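Local coordinates for protein Rbam17540 (PDB 2YOY) that probably cleaves chains of cellulose or related polysaccharides by oxidation, as a copper-dependent lytic polysaccharide monooxygenase of the CBM33 family, at residues A15-T20 and A27-S32; E122-G127 and T148-Y153; K44-A49 and H104-K109; G31-N36 and F68-Q73. All blocks are in the same frame, centred on the assembly; numbering follows the deposited sequence.

Interaction 1 of 4, residues A15-T20 and A27-S32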
loop_
_atom_site.group_PDB
_atom_site.type_symbol
_atom_site.label_atom_id
_atom_site.label_comp_id
_atom_site.label_asym_id
_atom_site.label_seq_id
_atom_site.Cartn_x
_atom_site.Cartn_y
_atom_site.Cartn_z
ATOM N N ALA A 15 6.464 -10.212 -4.490
ATOM C CA ALA A 15 6.562 -11.606 -4.038
ATOM C C ALA A 15 6.033 -12.542 -5.086
ATOM O O ALA A 15 6.623 -13.586 -5.335
ATOM C CB ALA A 15 5.820 -11.790 -2.739
ATOM N N LEU A 16 4.906 -12.203 -5.693
ATOM C CA LEU A 16 4.401 -13.000 -6.831
ATOM C C LEU A 16 5.325 -13.069 -7.982
ATOM O O LEU A 16 5.493 -14.154 -8.549
ATOM C CB LEU A 16 3.001 -12.544 -7.260
ATOM C CG LEU A 16 1.891 -12.696 -6.244
ATOM C CD1 LEU A 16 0.590 -12.208 -6.849
ATOM C CD2 LEU A 16 1.688 -14.141 -5.759
ATOM N N GLU A 17 5.938 -11.929 -8.399
ATOM C CA GLU A 17 6.836 -11.947 -9.554
ATOM C C GLU A 17 8.208 -12.599 -9.271
ATOM O O GLU A 17 8.872 -13.098 -10.189
ATOM C CB GLU A 17 7.059 -10.513 -10.070
ATOM C CG GLU A 17 5.790 -9.940 -10.711
ATOM C CD GLU A 17 6.019 -9.096 -11.892
ATOM O OE1 GLU A 17 6.066 -9.663 -13.030
ATOM O OE2 GLU A 17 6.032 -7.838 -11.740
ATOM N N LYS A 18 8.604 -12.657 -8.021
ATOM C CA LYS A 18 9.748 -13.500 -7.622
ATOM C C LYS A 18 9.534 -14.923 -8.147
ATOM O O LYS A 18 10.462 -15.543 -8.667
ATOM C CB LYS A 18 9.938 -13.427 -6.128
ATOM C CG LYS A 18 10.920 -14.413 -5.544
ATOM C CD LYS A 18 11.005 -14.201 -4.036
ATOM C CE LYS A 18 10.857 -15.492 -3.262
ATOM N NZ LYS A 18 10.908 -15.250 -1.799
ATOM N N GLN A 19 8.301 -15.421 -8.036
ATOM C CA GLN A 19 7.991 -16.787 -8.447
ATOM C C GLN A 19 8.007 -16.923 -9.967
ATOM O O GLN A 19 8.481 -17.943 -10.489
ATOM C CB GLN A 19 6.633 -17.237 -7.897
ATOM C CG GLN A 19 6.487 -17.225 -6.385
ATOM C CD GLN A 19 7.351 -18.273 -5.704
ATOM O OE1 GLN A 19 7.474 -19.400 -6.183
ATOM N NE2 GLN A 19 7.952 -17.905 -4.579
ATOM N N THR A 20 7.500 -15.928 -10.702
ATOM C CA THR A 20 7.416 -16.037 -12.163
ATOM C C THR A 20 8.686 -15.589 -12.896
ATOM O O THR A 20 9.063 -16.205 -13.912
ATOM C CB THR A 20 6.214 -15.247 -12.738
ATOM O OG1 THR A 20 6.322 -13.868 -12.365
ATOM C CG2 THR A 20 4.916 -15.797 -12.200
ATOM N N ALA A 27 13.872 -8.617 -8.204
ATOM C CA ALA A 27 14.438 -7.692 -7.255
ATOM C C ALA A 27 14.908 -6.456 -8.016
ATOM O O ALA A 27 14.850 -5.312 -7.501
ATOM C CB ALA A 27 15.604 -8.361 -6.546
ATOM N N GLN A 28 15.280 -6.668 -9.275
ATOM C CA GLN A 28 15.666 -5.512 -10.114
ATOM C C GLN A 28 14.495 -4.545 -10.288
ATOM O O GLN A 28 14.683 -3.340 -10.363
ATOM C CB GLN A 28 16.208 -5.966 -11.476
ATOM C CG GLN A 28 17.713 -6.166 -11.402
ATOM C CD GLN A 28 18.287 -7.020 -12.502
ATOM O OE1 GLN A 28 17.573 -7.712 -13.242
ATOM N NE2 GLN A 28 19.604 -6.997 -12.600
ATOM N N LYS A 29 13.293 -5.097 -10.315
ATOM C CA LYS A 29 12.057 -4.336 -10.572
ATOM C C LYS A 29 11.494 -3.747 -9.254
ATOM O O LYS A 29 11.008 -2.624 -9.249
ATOM C CB LYS A 29 11.068 -5.247 -11.302
ATOM C CG LYS A 29 9.710 -4.655 -11.583
ATOM C CD LYS A 29 8.891 -5.613 -12.448
ATOM C CE LYS A 29 7.499 -5.045 -12.698
ATOM N NZ LYS A 29 6.788 -5.930 -13.668
ATOM N N TYR A 30 11.540 -4.500 -8.155
ATOM C CA TYR A 30 10.868 -4.136 -6.912
ATOM C C TYR A 30 11.811 -3.812 -5.740
ATOM O O TYR A 30 11.377 -3.195 -4.747
ATOM C CB TYR A 30 9.976 -5.316 -6.419
ATOM C CG TYR A 30 8.795 -5.641 -7.290
ATOM C CD1 TYR A 30 8.905 -6.535 -8.366
ATOM C CD2 TYR A 30 7.543 -5.045 -7.047
ATOM C CE1 TYR A 30 7.803 -6.830 -9.166
ATOM C CE2 TYR A 30 6.443 -5.318 -7.835
ATOM C CZ TYR A 30 6.580 -6.193 -8.908
ATOM O OH TYR A 30 5.499 -6.466 -9.709
ATOM N N GLY A 31 13.063 -4.267 -5.823
ATOM C CA GLY A 31 13.962 -4.312 -4.676
ATOM C C GLY A 31 13.690 -5.434 -3.704
ATOM O O GLY A 31 12.939 -6.357 -4.010
ATOM N N SER A 32 14.305 -5.371 -2.532
ATOM C CA SER A 32 14.320 -6.488 -1.603
ATOM C C SER A 32 12.992 -6.879 -0.936
ATOM O O SER A 32 12.904 -7.928 -0.251
ATOM C CB SER A 32 15.361 -6.224 -0.513
ATOM O OG SER A 32 15.045 -5.039 0.209
#
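Glu-17 lays its aliphatic part along the rim of the Tyr-30 ring, with Glu-17 CB 3.9 Å from Tyr-30 CE1, and then turns its carboxylate past the phenol oxygen. The chain is bent at chi2 (-143°), and this bend carries one oxygen, OE2, to a point where two donors from helix 23-30 converge. Tyr-30 OH donates a short hydrogen bond of 2.5 Å to Glu-17 OE2, meeting that oxygen at its anti lone pair, away from OE1. Lys-29 NZ takes the syn lone pair of the same oxygen, with 2.8 Å between Lys-29 NZ and Glu-17 OE2, so that the hydrogen bond is also a salt bridge. Carboxylate and phenol planes stand 82° apart, and the carboxylate meets the ring at its edge. Lys-29 sends CG anti to its backbone N (chi1 177°) and runs fully extended from there, which lets a long flexible residue span the gap between the helices. The ammonium charge probably stabilises the ionised glutamate, while the tyrosine fits as an aromatic spacer that ends in a donor. A glutamine in place of Glu-17 would remove the negative charge, so that Lys-29 would probably lose its ionic mate and Tyr-30 OH a strong acceptor. Val-79 touches both Glu-17 and Lys-29, and Trp-78 meets the ring of Tyr-30. A salt bridge and a tyrosine-carboxylate hydrogen bond thus join two consecutive helices, 10-21 and 23-30, in the helical region that follows strand 2-6 of this lytic polysaccharide monooxygenase.

Interaction 2 of 4, residues E122-G127 and T148-Y153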
loop_
_atom_site.group_PDB
_atom_site.type_symbol
_atom_site.label_atom_id
_atom_site.label_comp_id
_atom_site.label_asym_id
_atom_site.label_seq_id
_atom_site.Cartn_x
_atom_site.Cartn_y
_atom_site.Cartn_z
ATOM N N GLU A 122 -0.860 14.425 -3.502
ATOM C CA GLU A 122 -1.482 13.733 -4.641
ATOM C C GLU A 122 -2.576 12.737 -4.220
ATOM O O GLU A 122 -3.181 12.141 -5.088
ATOM C CB GLU A 122 -0.421 12.929 -5.400
ATOM C CG GLU A 122 0.581 13.763 -6.126
ATOM C CD GLU A 122 1.401 12.914 -7.051
ATOM O OE1 GLU A 122 2.132 12.022 -6.561
ATOM O OE2 GLU A 122 1.269 13.122 -8.257
ATOM N N PHE A 123 -2.801 12.556 -2.908
ATOM C CA PHE A 123 -3.763 11.526 -2.410
ATOM C C PHE A 123 -4.922 12.178 -1.718
ATOM O O PHE A 123 -4.772 13.204 -1.038
ATOM C CB PHE A 123 -3.062 10.660 -1.399
ATOM C CG PHE A 123 -2.177 9.610 -2.007
ATOM C CD1 PHE A 123 -2.749 8.445 -2.519
ATOM C CD2 PHE A 123 -0.790 9.761 -2.069
ATOM C CE1 PHE A 123 -1.975 7.475 -3.109
ATOM C CE2 PHE A 123 -0.007 8.786 -2.643
ATOM C CZ PHE A 123 -0.598 7.649 -3.195
ATOM N N GLU A 124 -6.076 11.544 -1.795
ATOM C CA GLU A 124 -7.178 11.976 -0.968
ATOM C C GLU A 124 -7.749 10.809 -0.232
ATOM O O GLU A 124 -7.755 9.743 -0.765
ATOM C CB GLU A 124 -8.253 12.708 -1.746
ATOM C CG GLU A 124 -8.818 12.013 -2.939
ATOM C CD GLU A 124 -9.779 12.940 -3.688
ATOM O OE1 GLU A 124 -10.536 13.689 -3.048
ATOM O OE2 GLU A 124 -9.747 12.924 -4.915
ATOM N N LEU A 125 -8.176 11.064 0.991
ATOM C CA LEU A 125 -8.756 10.069 1.853
ATOM C C LEU A 125 -10.056 9.600 1.269
ATOM O O LEU A 125 -10.866 10.412 0.804
ATOM C CB LEU A 125 -8.929 10.686 3.272
ATOM C CG LEU A 125 -9.649 9.801 4.315
ATOM C CD1 LEU A 125 -8.690 8.733 4.789
ATOM C CD2 LEU A 125 -10.087 10.691 5.502
ATOM N N ILE A 126 -10.264 8.283 1.232
ATOM C CA ILE A 126 -11.523 7.720 0.735
ATOM C C ILE A 126 -12.246 6.870 1.746
ATOM O O ILE A 126 -13.445 6.650 1.580
ATOM C CB ILE A 126 -11.358 6.891 -0.584
ATOM C CG1 ILE A 126 -10.371 5.717 -0.416
ATOM C CG2 ILE A 126 -10.949 7.846 -1.673
ATOM C CD1 ILE A 126 -10.321 4.773 -1.595
ATOM N N GLY A 127 -11.563 6.408 2.805
ATOM C CA GLY A 127 -12.276 5.751 3.876
ATOM C C GLY A 127 -11.407 5.450 5.106
ATOM O O GLY A 127 -10.224 5.279 4.995
ATOM N N THR A 148 -15.791 7.252 -8.218
ATOM C CA THR A 148 -16.275 6.904 -9.561
ATOM C C THR A 148 -16.088 8.056 -10.581
ATOM O O THR A 148 -16.626 7.973 -11.696
ATOM C CB THR A 148 -17.764 6.481 -9.537
ATOM O OG1 THR A 148 -18.583 7.545 -9.012
ATOM C CG2 THR A 148 -17.973 5.203 -8.692
ATOM N N ASP A 149 -15.340 9.098 -10.199
ATOM C CA ASP A 149 -15.131 10.317 -11.015
ATOM C C ASP A 149 -13.769 10.328 -11.704
ATOM O O ASP A 149 -13.338 11.362 -12.208
ATOM C CB ASP A 149 -15.264 11.598 -10.159
ATOM C CG ASP A 149 -14.254 11.656 -9.041
ATOM O OD1 ASP A 149 -13.540 10.653 -8.824
ATOM O OD2 ASP A 149 -14.158 12.700 -8.383
ATOM N N ARG A 150 -13.081 9.187 -11.701
ATOM C CA ARG A 150 -11.772 9.109 -12.336
ATOM C C ARG A 150 -11.461 7.727 -12.886
ATOM O O ARG A 150 -12.002 6.739 -12.407
ATOM C CB ARG A 150 -10.684 9.609 -11.366
ATOM C CG ARG A 150 -10.366 8.663 -10.199
ATOM C CD ARG A 150 -9.739 9.420 -9.018
ATOM N NE ARG A 150 -10.713 10.283 -8.366
ATOM C CZ ARG A 150 -10.508 10.999 -7.289
ATOM N NH1 ARG A 150 -9.333 10.986 -6.659
ATOM N NH2 ARG A 150 -11.501 11.703 -6.776
ATOM N N SER A 151 -10.596 7.679 -13.901
ATOM C CA SER A 151 -10.273 6.457 -14.630
ATOM C C SER A 151 -8.790 6.410 -14.980
ATOM O O SER A 151 -8.058 7.389 -14.829
ATOM C CB SER A 151 -11.094 6.332 -15.948
ATOM O OG SER A 151 -10.703 7.332 -16.832
ATOM N N GLY A 152 -8.390 5.268 -15.497
ATOM C CA GLY A 152 -7.014 5.006 -15.870
ATOM C C GLY A 152 -6.191 4.640 -14.662
ATOM O O GLY A 152 -6.729 4.107 -13.676
ATOM N N TYR A 153 -4.900 4.911 -14.779
ATOM C CA TYR A 153 -3.923 4.520 -13.784
ATOM C C TYR A 153 -4.055 5.390 -12.545
ATOM O O TYR A 153 -3.860 6.619 -12.620
ATOM C CB TYR A 153 -2.500 4.630 -14.342
ATOM C CG TYR A 153 -1.397 4.248 -13.360
ATOM C CD1 TYR A 153 -1.619 3.332 -12.309
ATOM C CD2 TYR A 153 -0.123 4.765 -13.508
ATOM C CE1 TYR A 153 -0.611 3.025 -11.396
ATOM C CE2 TYR A 153 0.904 4.407 -12.642
ATOM C CZ TYR A 153 0.672 3.537 -11.600
ATOM O OH TYR A 153 1.724 3.191 -10.751
#
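Glu-124 OE2 sits in the fork of the Arg-150 guanidinium, accepting from both terminal nitrogens: Arg-150 NH1 lies 2.6 Å and Arg-150 NH2 2.8 Å from Glu-124 OE2. The grip is end-on but falls on a single oxygen. That oxygen lies almost in the guanidinium plane, whereas the two nitrogens come to it from one face of the carboxylate, whose plane is turned 41° from the guanidinium. Neither bond is straight, as expected when two N-H groups share one atom.

The next shell fixes the arginine. Asp-149, its neighbour in sequence, is gripped side-on, with Arg-150 NE 2.9 Å and Arg-150 NH2 3.1 Å from Asp-149 OD1, so carboxylates flank the cation at two edges and probably fix how the guanidinium is turned. Arg-150 NH1 also donates to the carbonyl of Thr-108, and Ile-107 packs against the side chain. Arginine suits the place because its planar array of N-H groups can serve several acceptors at once.

Farther out, Glu-124 is held by backbone pairing with Ile-107, just before a classic beta bulge where Ile-126 and Gly-127 both face Tyr-105. The whole is a salt-bridge network that ties the loop 148-153 to strand 123-130 of the beta sandwich.

Interaction 3 of 4, residues K44-A49 and H104-K109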
loop_
_atom_site.group_PDB
_atom_site.type_symbol
_atom_site.label_atom_id
_atom_site.label_comp_id
_atom_site.label_asym_id
_atom_site.label_seq_id
_atom_site.Cartn_x
_atom_site.Cartn_y
_atom_site.Cartn_z
ATOM N N LYS A 44 3.745 5.769 12.204
ATOM C CA LYS A 44 2.328 6.084 12.030
ATOM C C LYS A 44 2.099 7.578 12.113
ATOM O O LYS A 44 3.046 8.348 12.324
ATOM C CB LYS A 44 1.432 5.273 12.965
ATOM C CG LYS A 44 1.296 5.748 14.381
ATOM C CD LYS A 44 0.379 4.790 15.142
ATOM C CE LYS A 44 0.430 5.088 16.620
ATOM N NZ LYS A 44 -0.303 4.032 17.370
ATOM N N GLY A 45 0.863 8.000 11.900
ATOM C CA GLY A 45 0.517 9.431 11.923
ATOM C C GLY A 45 0.313 10.060 10.562
ATOM O O GLY A 45 0.233 11.311 10.416
ATOM N N PHE A 46 0.209 9.215 9.542
ATOM C CA PHE A 46 -0.077 9.677 8.186
ATOM C C PHE A 46 -1.493 10.255 8.099
ATOM O O PHE A 46 -2.447 9.641 8.590
ATOM C CB PHE A 46 0.088 8.510 7.205
ATOM C CG PHE A 46 -0.003 8.904 5.753
ATOM C CD1 PHE A 46 1.137 9.296 5.065
ATOM C CD2 PHE A 46 -1.210 8.866 5.092
ATOM C CE1 PHE A 46 1.088 9.586 3.737
ATOM C CE2 PHE A 46 -1.294 9.216 3.761
ATOM C CZ PHE A 46 -0.136 9.583 3.084
ATOM N N PRO A 47 -1.669 11.391 7.412
ATOM C CA PRO A 47 -0.727 12.125 6.579
ATOM C C PRO A 47 0.083 13.275 7.226
ATOM O O PRO A 47 1.057 13.729 6.625
ATOM C CB PRO A 47 -1.632 12.705 5.484
ATOM C CG PRO A 47 -2.945 12.913 6.159
ATOM C CD PRO A 47 -3.066 11.744 7.091
ATOM N N ALA A 48 -0.296 13.750 8.406
ATOM C CA ALA A 48 0.456 14.861 9.046
ATOM C C ALA A 48 1.884 14.434 9.423
ATOM O O ALA A 48 2.828 15.221 9.363
ATOM C CB ALA A 48 -0.286 15.359 10.283
ATOM N N ALA A 49 2.045 13.172 9.794
ATOM C CA ALA A 49 3.372 12.597 9.993
ATOM C C ALA A 49 3.539 11.359 9.121
ATOM O O ALA A 49 2.887 11.233 8.083
ATOM C CB ALA A 49 3.585 12.292 11.467
ATOM N N HIS A 104 -6.759 3.098 7.161
ATOM C CA HIS A 104 -7.158 4.277 6.366
ATOM C C HIS A 104 -6.662 4.165 4.939
ATOM O O HIS A 104 -5.546 3.688 4.675
ATOM C CB HIS A 104 -6.811 5.614 7.073
ATOM C CG HIS A 104 -5.455 5.666 7.717
ATOM N ND1 HIS A 104 -4.609 6.739 7.539
ATOM C CD2 HIS A 104 -4.817 4.823 8.575
ATOM C CE1 HIS A 104 -3.487 6.531 8.209
ATOM N NE2 HIS A 104 -3.603 5.390 8.869
ATOM N N TYR A 105 -7.529 4.550 4.004
ATOM C CA TYR A 105 -7.340 4.335 2.573
ATOM C C TYR A 105 -7.455 5.656 1.818
ATOM O O TYR A 105 -8.335 6.471 2.111
ATOM C CB TYR A 105 -8.415 3.368 2.037
ATOM C CG TYR A 105 -8.269 1.920 2.554
ATOM C CD1 TYR A 105 -8.833 1.536 3.736
ATOM C CD2 TYR A 105 -7.544 0.974 1.849
ATOM C CE1 TYR A 105 -8.711 0.271 4.215
ATOM C CE2 TYR A 105 -7.380 -0.344 2.339
ATOM C CZ TYR A 105 -7.955 -0.659 3.541
ATOM O OH TYR A 105 -7.900 -1.918 4.051
ATOM N N TYR A 106 -6.559 5.829 0.850
ATOM C CA TYR A 106 -6.425 7.013 0.059
ATOM C C TYR A 106 -6.364 6.584 -1.416
ATOM O O TYR A 106 -5.921 5.483 -1.729
ATOM C CB TYR A 106 -5.140 7.732 0.407
ATOM C CG TYR A 106 -4.986 8.069 1.882
ATOM C CD1 TYR A 106 -4.646 7.092 2.824
ATOM C CD2 TYR A 106 -5.285 9.328 2.362
ATOM C CE1 TYR A 106 -4.595 7.384 4.176
ATOM C CE2 TYR A 106 -5.178 9.624 3.701
ATOM C CZ TYR A 106 -4.843 8.657 4.598
ATOM O OH TYR A 106 -4.775 8.929 5.928
ATOM N N ILE A 107 -6.714 7.484 -2.307
ATOM C CA ILE A 107 -6.536 7.268 -3.750
ATOM C C ILE A 107 -5.880 8.524 -4.309
ATOM O O ILE A 107 -6.042 9.603 -3.770
ATOM C CB ILE A 107 -7.849 6.971 -4.488
ATOM C CG1 ILE A 107 -7.537 6.366 -5.871
ATOM C CG2 ILE A 107 -8.674 8.243 -4.639
ATOM C CD1 ILE A 107 -8.728 5.707 -6.505
ATOM N N THR A 108 -5.152 8.328 -5.385
ATOM C CA THR A 108 -4.572 9.437 -6.131
ATOM C C THR A 108 -5.675 10.317 -6.699
ATOM O O THR A 108 -6.725 9.851 -7.098
ATOM C CB THR A 108 -3.713 8.945 -7.299
ATOM O OG1 THR A 108 -4.361 7.843 -7.924
ATOM C CG2 THR A 108 -2.337 8.515 -6.774
ATOM N N LYS A 109 -5.366 11.600 -6.805
ATOM C CA LYS A 109 -6.305 12.591 -7.337
ATOM C C LYS A 109 -6.401 12.471 -8.832
ATOM O O LYS A 109 -5.482 11.976 -9.495
ATOM C CB LYS A 109 -5.861 13.994 -6.958
ATOM C CG LYS A 109 -5.879 14.253 -5.460
ATOM C CD LYS A 109 -5.251 15.594 -5.089
ATOM C CE LYS A 109 -5.517 15.900 -3.614
ATOM N NZ LYS A 109 -4.885 17.175 -3.144
#
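Phe-46 and Tyr-106 form a T-shaped aromatic pair, the edge of the phenylalanine standing on the face of the tyrosine. The ring centroids are 5.1 Å apart and the planes lie at 87°. Phe-46 CE2 is poised over the middle of the phenol, and Phe-46 CD2 is 3.7 Å from Tyr-106 CZ. With chi1 near 180° (-172°), the Phe-46 ring extends away from its backbone nitrogen and reaches the strand; phenylalanine suits this buried place because its C-H edge can rest on the pi face of the tyrosine.

Apolar packing continues through Pro-47. A cis peptide bond precedes it, and Pro-47 CB lies against one face of the Phe-46 ring. Pro-47 CD touches the hydroxyl end of the tyrosine, 3.5 Å from Tyr-106 OH and 4.3 Å from Tyr-106 CZ.

No hydrogen bond crosses the contact; the polar support comes from strand 100-108 itself and from Asp-161 of the neighbouring strand 154-162. His-104 ND1 and Tyr-106 OH share a nearly straight hydrogen bond of 2.7 Å, and Asp-161 engages His-104 NE2, so both ring nitrogens have partners and the ring is fixed in rotation. His-104 CE1 then lies 3.3 Å from Phe-46 O, a close carbon-oxygen contact near the imidazole plane.

His-104 and Tyr-106 face the loop, whereas Tyr-105 and Ile-107 pack on strand 141-146. The arrangement is thus a loop closing over the outer face of one sheet of an immunoglobulin-like beta sandwich.

Interaction 4 of 4, residues G31-N36 and F68-Q73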
loop_
_atom_site.group_PDB
_atom_site.type_symbol
_atom_site.label_atom_id
_atom_site.label_comp_id
_atom_site.label_asym_id
_atom_site.label_seq_id
_atom_site.Cartn_x
_atom_site.Cartn_y
_atom_site.Cartn_z
ATOM N N GLY A 31 13.063 -4.267 -5.823
ATOM C CA GLY A 31 13.962 -4.312 -4.676
ATOM C C GLY A 31 13.690 -5.434 -3.704
ATOM O O GLY A 31 12.939 -6.357 -4.010
ATOM N N SER A 32 14.305 -5.371 -2.532
ATOM C CA SER A 32 14.320 -6.488 -1.603
ATOM C C SER A 32 12.992 -6.879 -0.936
ATOM O O SER A 32 12.904 -7.928 -0.251
ATOM C CB SER A 32 15.361 -6.224 -0.513
ATOM O OG SER A 32 15.045 -5.039 0.209
ATOM N N VAL A 33 11.957 -6.060 -1.125
ATOM C CA VAL A 33 10.649 -6.405 -0.628
ATOM C C VAL A 33 10.120 -7.728 -1.155
ATOM O O VAL A 33 9.240 -8.287 -0.537
ATOM C CB VAL A 33 9.627 -5.254 -0.897
ATOM C CG1 VAL A 33 9.275 -5.142 -2.388
ATOM C CG2 VAL A 33 8.387 -5.452 -0.054
ATOM N N ILE A 34 10.639 -8.230 -2.292
ATOM C CA ILE A 34 10.136 -9.458 -2.840
ATOM C C ILE A 34 10.155 -10.635 -1.834
ATOM O O ILE A 34 9.331 -11.565 -1.948
ATOM C CB ILE A 34 10.861 -9.844 -4.150
ATOM C CG1 ILE A 34 12.342 -10.229 -3.879
ATOM C CG2 ILE A 34 10.647 -8.788 -5.233
ATOM C CD1 ILE A 34 13.101 -10.656 -5.113
ATOM N N ASP A 35 11.062 -10.571 -0.851
ATOM C CA ASP A 35 11.236 -11.629 0.124
ATOM C C ASP A 35 10.391 -11.426 1.358
ATOM O O ASP A 35 10.167 -12.398 2.093
ATOM C CB ASP A 35 12.713 -11.725 0.541
ATOM C CG ASP A 35 13.550 -12.502 -0.445
ATOM O OD1 ASP A 35 12.988 -13.158 -1.336
ATOM O OD2 ASP A 35 14.787 -12.462 -0.325
ATOM N N ASN A 36 9.906 -10.192 1.555
ATOM C CA ASN A 36 9.228 -9.792 2.773
ATOM C C ASN A 36 8.167 -8.746 2.484
ATOM O O ASN A 36 8.232 -7.597 2.973
ATOM C CB ASN A 36 10.249 -9.220 3.767
ATOM C CG ASN A 36 11.230 -10.283 4.265
ATOM O OD1 ASN A 36 10.804 -11.317 4.824
ATOM N ND2 ASN A 36 12.504 -10.043 4.078
ATOM N N PHE A 68 14.692 0.900 -0.979
ATOM C CA PHE A 68 13.836 1.953 -1.486
ATOM C C PHE A 68 13.258 1.625 -2.869
ATOM O O PHE A 68 12.741 2.529 -3.539
ATOM C CB PHE A 68 14.573 3.310 -1.592
ATOM C CG PHE A 68 15.082 3.849 -0.278
ATOM C CD1 PHE A 68 14.270 3.906 0.821
ATOM C CD2 PHE A 68 16.396 4.303 -0.169
ATOM C CE1 PHE A 68 14.743 4.361 2.046
ATOM C CE2 PHE A 68 16.881 4.779 1.035
ATOM C CZ PHE A 68 16.053 4.810 2.145
ATOM N N GLY A 69 13.307 0.350 -3.289
ATOM C CA GLY A 69 12.821 -0.029 -4.612
ATOM C C GLY A 69 11.368 0.334 -4.972
ATOM O O GLY A 69 11.097 0.644 -6.112
ATOM N N LEU A 70 10.490 0.268 -3.989
ATOM C CA LEU A 70 9.097 0.573 -4.189
ATOM C C LEU A 70 8.841 2.069 -4.493
ATOM O O LEU A 70 7.788 2.415 -5.028
ATOM C CB LEU A 70 8.251 0.118 -3.060
ATOM C CG LEU A 70 8.221 -1.399 -2.898
ATOM C CD1 LEU A 70 7.512 -1.669 -1.585
ATOM C CD2 LEU A 70 7.520 -2.107 -4.048
ATOM N N ASP A 71 9.836 2.908 -4.235
ATOM C CA ASP A 71 9.630 4.326 -4.408
ATOM C C ASP A 71 9.786 4.805 -5.835
ATOM O O ASP A 71 9.408 5.934 -6.126
ATOM C CB ASP A 71 10.539 5.112 -3.473
ATOM C CG ASP A 71 10.209 4.911 -2.009
ATOM O OD1 ASP A 71 9.000 4.856 -1.643
ATOM O OD2 ASP A 71 11.174 4.856 -1.198
ATOM N N LYS A 72 10.303 3.953 -6.732
ATOM C CA LYS A 72 10.338 4.298 -8.135
ATOM C C LYS A 72 8.938 4.601 -8.592
ATOM O O LYS A 72 7.989 3.990 -8.133
ATOM C CB LYS A 72 10.909 3.174 -8.988
ATOM C CG LYS A 72 12.398 2.964 -8.812
ATOM C CD LYS A 72 12.974 2.183 -9.996
ATOM C CE LYS A 72 14.490 2.093 -9.918
ATOM N NZ LYS A 72 15.032 1.414 -11.126
ATOM N N GLN A 73 8.785 5.559 -9.488
ATOM C CA GLN A 73 7.443 5.873 -9.988
ATOM C C GLN A 73 7.459 6.412 -11.391
ATOM O O GLN A 73 7.936 7.519 -11.649
ATOM C CB GLN A 73 6.746 6.838 -9.035
ATOM C CG GLN A 73 5.303 7.154 -9.318
ATOM C CD GLN A 73 4.405 5.924 -9.292
ATOM O OE1 GLN A 73 4.409 5.149 -8.338
ATOM N NE2 GLN A 73 3.683 5.715 -10.394
#
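Two short 3-10 turns meet here, 32-35 just after helix 23-30 and 69-71 in the long loop leading to strand 81-83. Their apolar join is a valine against a leucine: Val-33 CG1 presses on the forked end of Leu-70, 3.9 Å from Leu-70 CD2 and 4.0 Å from Leu-70 CD1. The other valine branch, Val-33 CG2, reaches Leu-70 CD1 more loosely at 4.2 Å. The two side chains cross at about a right angle. Val-33 places CG1 between its backbone N and carbonyl carbon (chi1 71°), which brings that methyl against the leucine. Both residues are buried, so branched hydrocarbon chains suit them. An alanine in place of Leu-70 would take away the fork that grips Val-33 CG1 and would probably open a gap between the turns.

Beside this pair the backbones come close, Gly-31 N lying 4.4 Å from Gly-69 CA. A beta carbon on Gly-69 would clash with Gly-31 N, and one on Gly-31 would be tight against Gly-69 CA; Gly-31 also has positive phi as the chain leaves the helix. Asp-67 bridges the turns, accepting from the amides of Ser-32 and Gly-69 through different carboxylate oxygens. The result is close backbone packing of two glycines beside a valine-leucine contact, which docks the helical region after strand 2-6 onto the loop 68-73.

Overall arrangement
Interactions 1 and 4 are neighbours, their centres 8 Å apart, and share Gly-31 and Ser-32; Lys-18 NZ of one forms a 3.0 Å salt bridge with Asp-35 OD1 of the other. Interactions 2 and 3, with centres 12 Å apart, meet in one sheet, where the adjacent strands 100-108 and 123-130 are paired, with a probable hydrogen bond of 2.8 Å from Ile-126 N to Tyr-105 O. Interactions 1 and 4 are tied to the sheet contacts by a probable hydrogen bond of 3.2 Å between Gln-73 NE2 and Tyr-153 OH, joining interactions 4 and 2. The copper is held by His-1 and His-98; the side chain of Val-33 in interaction 4 lies about 13 Å from it, so this contact does not form the site.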